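Kirola (PDB 4IGV) is a kiwifruit allergen of the ripening-related, Bet v 1-like family that probably binds small hydrophobic ligands, although its physiological role is not established. Local coordinates at residues M7-F20 with N131-E145. Residues are numbered along the deposited sequence; the frame is centred on the assembly and turned at random. Where two conformers were deposited one is given.
Sequences MVKQVEILSDGIVF and NTLMNFCIEITKDIE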
loop_
_atom_site.group_PDB
_atom_site.type_symbol
_atom_site.label_atom_id
_atom_site.label_comp_id
_atom_site.label_asym_id
_atom_site.label_seq_id
_atom_site.Cartn_x
_atom_site.Cartn_y
_atom_site.Cartn_z
ATOM N N MET A 7 -11.325 6.059 2.653
ATOM C CA MET A 7 -10.604 7.121 1.970
ATOM C C MET A 7 -10.100 6.540 0.652
ATOM O O MET A 7 -9.557 5.460 0.629
ATOM C CB MET A 7 -9.440 7.580 2.844
ATOM C CG MET A 7 -8.633 8.735 2.291
ATOM S SD MET A 7 -7.278 9.226 3.381
ATOM C CE MET A 7 -8.228 9.766 4.830
ATOM N N VAL A 8 -10.281 7.287 -0.431
ATOM C CA VAL A 8 -9.963 6.839 -1.770
ATOM C C VAL A 8 -9.204 7.961 -2.488
ATOM O O VAL A 8 -9.608 9.136 -2.502
ATOM C CB VAL A 8 -11.226 6.509 -2.587
ATOM C CG1 VAL A 8 -10.830 6.083 -4.040
ATOM C CG2 VAL A 8 -12.127 5.460 -1.884
ATOM N N LYS A 9 -8.120 7.594 -3.141
ATOM C CA LYS A 9 -7.389 8.539 -4.004
ATOM C C LYS A 9 -6.875 7.826 -5.240
ATOM O O LYS A 9 -6.230 6.795 -5.127
ATOM C CB LYS A 9 -6.188 9.181 -3.298
ATOM C CG LYS A 9 -5.516 10.311 -4.088
ATOM C CD LYS A 9 -6.296 11.616 -3.978
ATOM C CE LYS A 9 -5.438 12.916 -4.068
ATOM N NZ LYS A 9 -4.646 13.080 -5.313
ATOM N N GLN A 10 -7.195 8.424 -6.407
ATOM C CA GLN A 10 -6.768 7.919 -7.707
ATOM C C GLN A 10 -5.774 8.876 -8.278
ATOM O O GLN A 10 -6.043 10.063 -8.361
ATOM C CB GLN A 10 -7.932 7.799 -8.662
ATOM C CG GLN A 10 -7.562 7.222 -10.036
ATOM C CD GLN A 10 -8.768 6.948 -10.917
ATOM O OE1 GLN A 10 -9.807 7.620 -10.825
ATOM N NE2 GLN A 10 -8.654 5.924 -11.760
ATOM N N VAL A 11 -4.650 8.336 -8.712
ATOM C CA VAL A 11 -3.750 9.152 -9.451
ATOM C C VAL A 11 -3.336 8.533 -10.759
ATOM O O VAL A 11 -3.125 7.307 -10.871
ATOM C CB VAL A 11 -2.520 9.527 -8.658
ATOM C CG1 VAL A 11 -2.874 10.508 -7.547
ATOM C CG2 VAL A 11 -1.880 8.270 -8.161
ATOM N N GLU A 12 -3.220 9.369 -11.787
ATOM C CA GLU A 12 -2.718 8.938 -13.066
ATOM C C GLU A 12 -1.217 8.849 -13.003
ATOM O O GLU A 12 -0.538 9.745 -12.471
ATOM C CB GLU A 12 -3.094 9.873 -14.208
ATOM C CG GLU A 12 -2.353 9.580 -15.540
ATOM C CD GLU A 12 -3.076 8.598 -16.460
ATOM O OE1 GLU A 12 -4.274 8.350 -16.237
ATOM O OE2 GLU A 12 -2.442 8.060 -17.392
ATOM N N ILE A 13 -0.715 7.786 -13.606
ATOM C CA ILE A 13 0.714 7.526 -13.604
ATOM C C ILE A 13 1.297 7.615 -14.960
ATOM O O ILE A 13 0.612 7.456 -15.972
ATOM C CB ILE A 13 1.059 6.187 -12.905
ATOM C CG1 ILE A 13 0.365 5.009 -13.543
ATOM C CG2 ILE A 13 0.651 6.250 -11.448
ATOM C CD1 ILE A 13 0.914 3.697 -13.036
ATOM N N LEU A 14 2.589 7.916 -14.965
ATOM C CA LEU A 14 3.323 8.063 -16.198
ATOM C C LEU A 14 3.982 6.760 -16.605
ATOM O O LEU A 14 4.360 6.610 -17.765
ATOM C CB LEU A 14 4.334 9.203 -16.088
ATOM C CG LEU A 14 4.074 10.355 -17.071
ATOM C CD1 LEU A 14 4.716 11.634 -16.585
ATOM C CD2 LEU A 14 4.566 10.009 -18.497
ATOM N N SER A 15 4.073 5.813 -15.678
ATOM C CA SER A 15 4.714 4.583 -15.945
ATOM C C SER A 15 3.674 3.495 -16.318
ATOM O O SER A 15 2.518 3.752 -16.368
ATOM C CB SER A 15 5.534 4.203 -14.734
ATOM O OG SER A 15 4.710 4.003 -13.603
ATOM N N ASP A 16 4.125 2.311 -16.665
ATOM C CA ASP A 16 3.220 1.261 -17.103
ATOM C C ASP A 16 2.517 0.667 -15.902
ATOM O O ASP A 16 3.134 0.211 -14.975
ATOM C CB ASP A 16 4.059 0.187 -17.788
ATOM C CG ASP A 16 3.235 -0.873 -18.573
ATOM O OD1 ASP A 16 2.012 -1.076 -18.361
ATOM O OD2 ASP A 16 3.864 -1.515 -19.454
ATOM N N GLY A 17 1.210 0.630 -15.979
ATOM C CA GLY A 17 0.396 0.002 -14.961
ATOM C C GLY A 17 0.697 -1.454 -14.761
ATOM O O GLY A 17 0.519 -1.974 -13.670
ATOM N N ILE A 18 1.056 -2.152 -15.834
ATOM C CA ILE A 18 1.379 -3.579 -15.685
ATOM C C ILE A 18 2.542 -3.751 -14.740
ATOM O O ILE A 18 2.566 -4.647 -13.879
ATOM C CB ILE A 18 1.603 -4.262 -17.021
ATOM C CG1 ILE A 18 0.346 -4.223 -17.900
ATOM C CG2 ILE A 18 2.032 -5.760 -16.806
ATOM C CD1 ILE A 18 0.630 -4.532 -19.445
ATOM N N VAL A 19 3.537 -2.890 -14.867
ATOM C CA VAL A 19 4.694 -2.937 -13.996
ATOM C C VAL A 19 4.330 -2.530 -12.555
ATOM O O VAL A 19 4.758 -3.159 -11.604
ATOM C CB VAL A 19 5.819 -2.089 -14.562
ATOM C CG1 VAL A 19 7.031 -2.250 -13.708
ATOM C CG2 VAL A 19 6.120 -2.515 -16.001
ATOM N N PHE A 20 3.435 -1.575 -12.387
ATOM C CA PHE A 20 3.041 -1.165 -11.063
ATOM C C PHE A 20 2.365 -2.302 -10.340
ATOM O O PHE A 20 2.627 -2.593 -9.183
ATOM C CB PHE A 20 2.107 0.044 -11.191
ATOM C CG PHE A 20 2.043 0.862 -9.963
ATOM C CD1 PHE A 20 2.841 1.968 -9.815
ATOM C CD2 PHE A 20 1.203 0.489 -8.898
ATOM C CE1 PHE A 20 2.781 2.763 -8.671
ATOM C CE2 PHE A 20 1.121 1.246 -7.736
ATOM C CZ PHE A 20 1.947 2.388 -7.599
ATOM N N ASN A 131 -4.948 10.694 6.765
ATOM C CA ASN A 131 -4.462 11.496 5.641
ATOM C C ASN A 131 -2.962 11.398 5.433
ATOM O O ASN A 131 -2.502 11.343 4.307
ATOM C CB ASN A 131 -4.894 12.970 5.796
ATOM C CG ASN A 131 -6.393 13.125 5.610
ATOM O OD1 ASN A 131 -6.907 12.935 4.499
ATOM N ND2 ASN A 131 -7.090 13.408 6.670
ATOM N N THR A 132 -2.208 11.348 6.516
ATOM C CA THR A 132 -0.769 11.291 6.410
ATOM C C THR A 132 -0.357 9.988 5.742
ATOM O O THR A 132 0.546 9.958 4.922
ATOM C CB THR A 132 -0.081 11.436 7.800
ATOM O OG1 THR A 132 -0.400 12.738 8.349
ATOM C CG2 THR A 132 1.409 11.309 7.681
ATOM N N LEU A 133 -1.050 8.891 6.046
ATOM C CA LEU A 133 -0.729 7.618 5.411
ATOM C C LEU A 133 -1.086 7.629 3.912
ATOM O O LEU A 133 -0.378 7.087 3.074
ATOM C CB LEU A 133 -1.473 6.473 6.139
ATOM C CG LEU A 133 -1.080 5.086 5.696
ATOM C CD1 LEU A 133 0.392 4.743 6.074
ATOM C CD2 LEU A 133 -2.034 4.009 6.213
ATOM N N MET A 134 -2.215 8.256 3.585
ATOM C CA MET A 134 -2.556 8.384 2.162
ATOM C C MET A 134 -1.520 9.202 1.405
ATOM O O MET A 134 -1.108 8.808 0.315
ATOM C CB MET A 134 -3.967 8.966 1.973
ATOM C CG MET A 134 -4.366 9.054 0.523
ATOM S SD MET A 134 -4.478 7.433 -0.321
ATOM C CE MET A 134 -6.045 6.875 0.295
ATOM N N ASN A 135 -1.062 10.299 1.985
ATOM C CA ASN A 135 -0.014 11.103 1.354
ATOM C C ASN A 135 1.223 10.269 1.138
ATOM O O ASN A 135 1.854 10.341 0.092
ATOM C CB ASN A 135 0.331 12.319 2.224
ATOM C CG ASN A 135 -0.813 13.340 2.332
ATOM O OD1 ASN A 135 -1.670 13.422 1.448
ATOM N ND2 ASN A 135 -0.799 14.149 3.421
ATOM N N PHE A 136 1.553 9.425 2.106
ATOM C CA PHE A 136 2.701 8.525 2.033
ATOM C C PHE A 136 2.593 7.563 0.856
ATOM O O PHE A 136 3.518 7.323 0.110
ATOM C CB PHE A 136 2.852 7.884 3.425
ATOM C CG PHE A 136 3.776 6.697 3.555
ATOM C CD1 PHE A 136 5.083 6.838 3.997
ATOM C CD2 PHE A 136 3.280 5.449 3.330
ATOM C CE1 PHE A 136 5.876 5.696 4.180
ATOM C CE2 PHE A 136 4.070 4.330 3.492
ATOM C CZ PHE A 136 5.383 4.496 3.905
ATOM N N CYS A 137 1.418 6.940 0.727
ATOM C CA CYS A 137 1.156 6.012 -0.355
ATOM C C CYS A 137 1.230 6.679 -1.717
ATOM O O CYS A 137 1.762 6.095 -2.669
ATOM C CB CYS A 137 -0.200 5.350 -0.171
ATOM S SG CYS A 137 -0.283 4.167 1.228
ATOM N N ILE A 138 0.695 7.882 -1.825
ATOM C CA ILE A 138 0.763 8.607 -3.084
ATOM C C ILE A 138 2.219 8.958 -3.415
ATOM O O ILE A 138 2.633 8.904 -4.567
ATOM C CB ILE A 138 -0.141 9.831 -3.067
ATOM C CG1 ILE A 138 -1.619 9.376 -2.949
ATOM C CG2 ILE A 138 0.053 10.668 -4.336
ATOM C CD1 ILE A 138 -2.110 8.563 -4.099
ATOM N N GLU A 139 2.998 9.274 -2.377
ATOM C CA GLU A 139 4.425 9.615 -2.564
ATOM C C GLU A 139 5.151 8.417 -3.094
ATOM O O GLU A 139 5.901 8.481 -4.067
ATOM C CB GLU A 139 5.123 10.016 -1.251
ATOM C CG GLU A 139 6.515 10.603 -1.586
ATOM C CD GLU A 139 7.504 10.743 -0.450
ATOM O OE1 GLU A 139 7.089 10.930 0.719
ATOM O OE2 GLU A 139 8.726 10.681 -0.783
ATOM N N ILE A 140 4.931 7.281 -2.445
ATOM C CA ILE A 140 5.515 6.016 -2.904
ATOM C C ILE A 140 5.188 5.787 -4.381
ATOM O O ILE A 140 6.057 5.437 -5.171
ATOM C CB ILE A 140 5.104 4.822 -2.045
ATOM C CG1 ILE A 140 5.788 4.937 -0.688
ATOM C CG2 ILE A 140 5.477 3.518 -2.762
ATOM C CD1 ILE A 140 5.177 3.970 0.318
ATOM N N THR A 141 3.925 6.027 -4.748
ATOM C CA THR A 141 3.489 5.866 -6.112
ATOM C C THR A 141 4.301 6.765 -7.058
ATOM O O THR A 141 4.761 6.329 -8.109
ATOM C CB THR A 141 1.984 6.207 -6.233
ATOM O OG1 THR A 141 1.244 5.338 -5.356
ATOM C CG2 THR A 141 1.469 6.068 -7.656
ATOM N N LYS A 142 4.503 8.010 -6.671
ATOM C CA LYS A 142 5.274 8.946 -7.485
ATOM C C LYS A 142 6.749 8.566 -7.576
ATOM O O LYS A 142 7.367 8.717 -8.648
ATOM C CB LYS A 142 5.079 10.370 -6.967
ATOM C CG LYS A 142 3.663 10.903 -7.194
ATOM C CD LYS A 142 3.446 12.227 -6.537
ATOM C CE LYS A 142 2.014 12.664 -6.650
ATOM N NZ LYS A 142 1.843 13.976 -5.957
ATOM N N ASP A 143 7.273 8.019 -6.478
ATOM C CA ASP A 143 8.658 7.523 -6.492
ATOM C C ASP A 143 8.791 6.352 -7.459
ATOM O O ASP A 143 9.773 6.305 -8.184
ATOM C CB ASP A 143 9.100 7.142 -5.108
ATOM C CG ASP A 143 9.424 8.333 -4.238
ATOM O OD1 ASP A 143 9.584 9.472 -4.749
ATOM O OD2 ASP A 143 9.548 8.177 -3.007
ATOM N N ILE A 144 7.794 5.453 -7.467
ATOM C CA ILE A 144 7.875 4.310 -8.382
ATOM C C ILE A 144 7.792 4.793 -9.813
ATOM O O ILE A 144 8.565 4.377 -10.682
ATOM C CB ILE A 144 6.792 3.285 -8.065
ATOM C CG1 ILE A 144 7.028 2.624 -6.716
ATOM C CG2 ILE A 144 6.659 2.283 -9.222
ATOM C CD1 ILE A 144 5.787 1.856 -6.164
ATOM N N GLU A 145 6.826 5.660 -10.100
ATOM C CA GLU A 145 6.620 6.089 -11.494
ATOM C C GLU A 145 7.776 6.845 -12.076
ATOM O O GLU A 145 7.980 6.838 -13.282
ATOM C CB GLU A 145 5.272 6.846 -11.626
ATOM C CG GLU A 145 5.277 8.196 -11.138
ATOM C CD GLU A 145 3.883 8.926 -11.241
ATOM O OE1 GLU A 145 3.369 9.007 -12.323
ATOM O OE2 GLU A 145 3.333 9.262 -10.155
HETATM O O HOH W 1 -1.342 13.950 -5.451
HETATM O O HOH W 2 1.128 10.404 -10.369
#
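Met7 and Met134 lie alongside each other, running opposite ways, where the long C-terminal helix of the Bet v 1 fold runs beneath the first strand of its antiparallel sheet; in the Met7 conformer given, its SD is 3.6 Å from CB of Met134. The axes of strand 7-12 and helix 131-145 run 22° from parallel and approach to 10.1 Å. Beyond the sulfur, the bend at chi3 (-63°) carries CE of Met7 to the amide oxygen OD1 of Asn131. Lys9 follows, its side chain crossing that of Ile138, in the conformer given, at about a right angle, with CG 3.8 Å from CD1 of Ile138. Val11 meets the same Ile138 methyl tip to tip through CG1, and its CG2 leans on CG2 of Thr141, which also receives Ile13 CG2. Leu14 N donates to Glu145 OE1 at 3.0 Å, nearly along the C-O axis, and Ser15 OG packs on Glu145 CB, tying the loop to the helix. After the chain turns into helix 17-25, Phe20 reaches Thr141, whose OG1 donates to Cys137 O and also bonds Trp116 NE1; this fixes its rotation, leaving CG2 of Thr141 3.7 Å from CE1 of Phe20.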